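Long-range contact in gram-negative insecticidal protein (Chromobacterium piscinae, PDB 6FBM), which is an insecticidal toxin of the MACPF and beta-tripod families, and probably acts on insect cells by forming pores in their membranes: residues Cys445-Trp457 and Asp466-Val478. Sequence-based numbering, arbitrary orientation.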
# COMPACT_ATOMS: atom_id res chain seq x y z
N CYS A 445 30.63 31.70 47.64
CA CYS A 445 31.12 32.58 48.69
C CYS A 445 30.83 32.02 50.06
O CYS A 445 29.94 31.17 50.24
CB CYS A 445 30.47 33.95 48.58
SG CYS A 445 30.66 34.72 46.97
N ALA A 446 31.62 32.51 51.02
CA ALA A 446 31.44 32.25 52.45
C ALA A 446 31.15 33.58 53.14
O ALA A 446 31.83 34.57 52.86
CB ALA A 446 32.69 31.62 53.03
N ASP A 447 30.17 33.59 54.04
CA ASP A 447 29.89 34.77 54.87
C ASP A 447 31.15 35.26 55.57
O ASP A 447 32.03 34.45 55.92
CB ASP A 447 28.84 34.45 55.95
CG ASP A 447 27.47 34.13 55.37
OD1 ASP A 447 27.16 34.56 54.23
OD2 ASP A 447 26.71 33.45 56.09
N VAL A 448 31.26 36.57 55.78
CA VAL A 448 32.46 37.11 56.43
C VAL A 448 32.49 36.61 57.89
O VAL A 448 31.48 36.59 58.57
CB VAL A 448 32.54 38.64 56.35
CG1 VAL A 448 33.76 39.16 57.10
CG2 VAL A 448 32.64 39.08 54.90
N GLN A 449 33.67 36.15 58.30
CA GLN A 449 33.91 35.65 59.66
C GLN A 449 34.78 36.62 60.47
O GLN A 449 34.40 37.02 61.57
CB GLN A 449 34.54 34.27 59.59
CG GLN A 449 33.57 33.22 59.09
CD GLN A 449 34.06 31.81 59.29
OE1 GLN A 449 35.23 31.48 59.05
NE2 GLN A 449 33.15 30.95 59.78
N THR A 450 35.91 37.01 59.90
CA THR A 450 36.81 37.96 60.53
C THR A 450 36.85 39.27 59.75
O THR A 450 36.52 39.33 58.56
CB THR A 450 38.23 37.41 60.56
OG1 THR A 450 38.64 37.12 59.22
CG2 THR A 450 38.28 36.14 61.40
N LEU A 451 37.26 40.32 60.46
CA LEU A 451 37.59 41.61 59.89
C LEU A 451 38.89 42.02 60.58
O LEU A 451 38.92 42.24 61.78
CB LEU A 451 36.46 42.61 60.16
CG LEU A 451 35.18 42.44 59.33
CD1 LEU A 451 33.96 43.11 59.96
CD2 LEU A 451 35.37 42.99 57.92
N GLN A 452 39.98 42.06 59.80
CA GLN A 452 41.35 42.25 60.32
C GLN A 452 42.11 43.29 59.50
O GLN A 452 41.58 43.80 58.51
CB GLN A 452 42.10 40.91 60.29
CG GLN A 452 41.41 39.80 61.06
CD GLN A 452 42.13 38.45 60.94
OE1 GLN A 452 43.14 38.31 60.25
NE2 GLN A 452 41.55 37.44 61.59
N ASN A 453 43.34 43.60 59.92
CA ASN A 453 44.25 44.48 59.15
C ASN A 453 43.59 45.73 58.63
O ASN A 453 43.62 46.01 57.44
CB ASN A 453 44.90 43.71 57.99
CG ASN A 453 45.66 42.49 58.48
OD1 ASN A 453 46.40 42.56 59.48
ND2 ASN A 453 45.47 41.35 57.79
N ARG A 454 43.00 46.49 59.55
CA ARG A 454 42.34 47.75 59.22
C ARG A 454 43.17 48.54 58.22
O ARG A 454 44.39 48.67 58.38
CB ARG A 454 42.13 48.59 60.47
CG ARG A 454 41.28 49.85 60.28
CD ARG A 454 41.14 50.59 61.59
NE ARG A 454 42.43 51.14 62.02
CZ ARG A 454 42.99 52.24 61.53
NH1 ARG A 454 42.38 52.95 60.59
NH2 ARG A 454 44.17 52.63 62.00
N VAL A 455 42.52 49.05 57.19
CA VAL A 455 43.19 49.86 56.19
C VAL A 455 43.20 51.31 56.60
O VAL A 455 44.22 51.99 56.45
CB VAL A 455 42.50 49.74 54.82
CG1 VAL A 455 43.19 50.62 53.77
CG2 VAL A 455 42.47 48.27 54.38
N TRP A 456 42.06 51.80 57.11
CA TRP A 456 41.80 53.23 57.27
C TRP A 456 40.48 53.47 58.03
O TRP A 456 39.64 52.58 58.09
CB TRP A 456 41.72 53.87 55.90
CG TRP A 456 41.48 55.34 55.82
CD1 TRP A 456 42.42 56.31 55.82
CD2 TRP A 456 40.22 56.01 55.66
NE1 TRP A 456 41.84 57.54 55.67
CE2 TRP A 456 40.49 57.38 55.57
CE3 TRP A 456 38.90 55.57 55.56
CZ2 TRP A 456 39.48 58.34 55.41
CZ3 TRP A 456 37.89 56.54 55.39
CH2 TRP A 456 38.20 57.89 55.32
N TRP A 457 40.37 54.64 58.65
CA TRP A 457 39.12 55.17 59.18
C TRP A 457 39.14 56.68 59.00
O TRP A 457 40.19 57.26 58.73
CB TRP A 457 38.87 54.83 60.67
CG TRP A 457 40.06 54.90 61.60
CD1 TRP A 457 41.14 55.73 61.52
CD2 TRP A 457 40.26 54.11 62.79
NE1 TRP A 457 42.02 55.49 62.54
CE2 TRP A 457 41.51 54.50 63.34
CE3 TRP A 457 39.52 53.11 63.44
CZ2 TRP A 457 42.02 53.93 64.51
CZ3 TRP A 457 40.03 52.54 64.58
CH2 TRP A 457 41.28 52.94 65.11
N ASP A 466 30.63 57.73 60.85
CA ASP A 466 31.97 57.18 60.96
C ASP A 466 32.12 55.96 60.05
O ASP A 466 31.13 55.31 59.69
CB ASP A 466 32.23 56.76 62.41
CG ASP A 466 32.15 57.92 63.40
OD1 ASP A 466 32.27 59.12 62.99
OD2 ASP A 466 32.01 57.60 64.60
N VAL A 467 33.36 55.68 59.66
CA VAL A 467 33.68 54.47 58.89
C VAL A 467 35.09 54.00 59.15
O VAL A 467 35.98 54.81 59.36
CB VAL A 467 33.47 54.69 57.37
CG1 VAL A 467 34.55 55.58 56.77
CG2 VAL A 467 33.37 53.36 56.64
N SER A 468 35.25 52.68 59.12
CA SER A 468 36.55 52.03 59.14
C SER A 468 36.56 50.94 58.05
O SER A 468 35.60 50.17 57.94
CB SER A 468 36.83 51.40 60.50
OG SER A 468 36.64 52.33 61.56
N LEU A 469 37.64 50.87 57.29
CA LEU A 469 37.80 49.89 56.23
C LEU A 469 38.63 48.72 56.74
O LEU A 469 39.77 48.89 57.16
CB LEU A 469 38.47 50.53 55.01
CG LEU A 469 37.88 51.84 54.54
CD1 LEU A 469 38.60 52.28 53.29
CD2 LEU A 469 36.37 51.76 54.29
N TRP A 470 38.04 47.53 56.67
CA TRP A 470 38.61 46.31 57.20
C TRP A 470 38.71 45.26 56.10
O TRP A 470 37.90 45.25 55.18
CB TRP A 470 37.71 45.79 58.33
CG TRP A 470 37.74 46.62 59.58
CD1 TRP A 470 36.88 47.63 59.93
CD2 TRP A 470 38.69 46.53 60.65
NE1 TRP A 470 37.23 48.16 61.14
CE2 TRP A 470 38.34 47.50 61.60
CE3 TRP A 470 39.81 45.72 60.88
CZ2 TRP A 470 39.08 47.69 62.79
CZ3 TRP A 470 40.53 45.88 62.08
CH2 TRP A 470 40.16 46.87 63.01
N GLN A 471 39.67 44.35 56.25
CA GLN A 471 39.87 43.25 55.32
C GLN A 471 39.01 42.07 55.77
O GLN A 471 39.21 41.54 56.87
CB GLN A 471 41.34 42.83 55.33
CG GLN A 471 41.74 41.77 54.31
CD GLN A 471 42.90 40.86 54.73
OE1 GLN A 471 43.35 40.86 55.88
NE2 GLN A 471 43.33 40.03 53.82
N PRO A 472 38.05 41.64 54.92
CA PRO A 472 37.25 40.50 55.32
C PRO A 472 38.00 39.16 55.11
O PRO A 472 39.00 39.07 54.36
CB PRO A 472 36.04 40.62 54.41
CG PRO A 472 36.62 41.15 53.14
CD PRO A 472 37.70 42.10 53.57
N GLY A 473 37.53 38.14 55.81
CA GLY A 473 38.10 36.80 55.71
C GLY A 473 37.11 35.74 56.19
O GLY A 473 36.16 36.01 56.95
N ALA A 474 37.34 34.52 55.74
CA ALA A 474 36.53 33.41 56.14
C ALA A 474 37.33 32.13 56.06
O ALA A 474 38.35 32.07 55.37
CB ALA A 474 35.30 33.33 55.25
N ALA A 475 36.87 31.10 56.79
CA ALA A 475 37.47 29.77 56.69
C ALA A 475 37.26 29.30 55.26
O ALA A 475 36.14 29.27 54.78
CB ALA A 475 36.81 28.81 57.68
N GLY A 476 38.36 28.98 54.59
CA GLY A 476 38.32 28.48 53.22
C GLY A 476 38.26 29.51 52.08
O GLY A 476 38.42 29.13 50.89
N ALA A 477 38.05 30.79 52.41
CA ALA A 477 38.06 31.85 51.40
C ALA A 477 39.47 32.34 51.11
O ALA A 477 40.34 32.31 51.97
CB ALA A 477 37.19 33.02 51.83
N VAL A 478 39.66 32.84 49.89
CA VAL A 478 40.91 33.39 49.43
C VAL A 478 41.20 34.54 50.38
O VAL A 478 40.27 35.26 50.76
CB VAL A 478 40.77 33.94 47.98
CG1 VAL A 478 42.03 34.66 47.50
CG2 VAL A 478 40.42 32.81 47.01
O HOH W 1 40.02 39.17 58.12
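Trp-470 meets Arg-454 through the aliphatic part of the arginine. CB of Arg-454 sits over one face of the indole, 3.6 Å from the centroid of the six-membered ring of Trp-470, in a CH-pi contact. CG and CD continue across the same ring. The arginine chain then bends at chi3 (67°), and its guanidinium turns away to lie against the ring of Trp-457 and form a salt bridge with Glu-339. The edge of the Trp-470 indole lies close to the carbonyl of Gln-452. CD2 of Leu-451 packs on Trp-470 CB at 3.7 Å.

Leu-469 lies beside Trp-456, and its CG is 4.0 Å from CE3 at the ring edge of Trp-456. Both its backbone N and O bond to the first strand: Val-455 N donates to Leu-469 O, and Leu-469 N donates to Trp-456 O.

The two segments form an antiparallel beta hairpin, 450-457 with 468-473, in the Vps62-like region, which is probably the beta-tripod part of this toxin. Strand 484-486 pairs with the second strand. The first strand turns a corner at Asn-453, where phi is positive. A classic beta bulge lies near the other end, where Gln-449 N (2.8 Å) and Thr-450 N (3.1 Å) both donate to Gly-473 O.

Gln-471 carries the polar contact at the corner. Its side chain runs next to that of Asn-453, since chi1 (-174°) sets CG opposite the backbone N. Asn-453 ND2 donates to Gln-471 OE1 at 2.9 Å, and the two amide planes are 32° apart. Gln-471 NE2 binds Ser-480 O, so both ends of the amide are held. A water links Gln-471 O to Thr-450 OG1. Beyond the bulge, Gln-449 OE1 accepts from Ala-475 N at 2.8 Å, with the donor above the carbonyl plane.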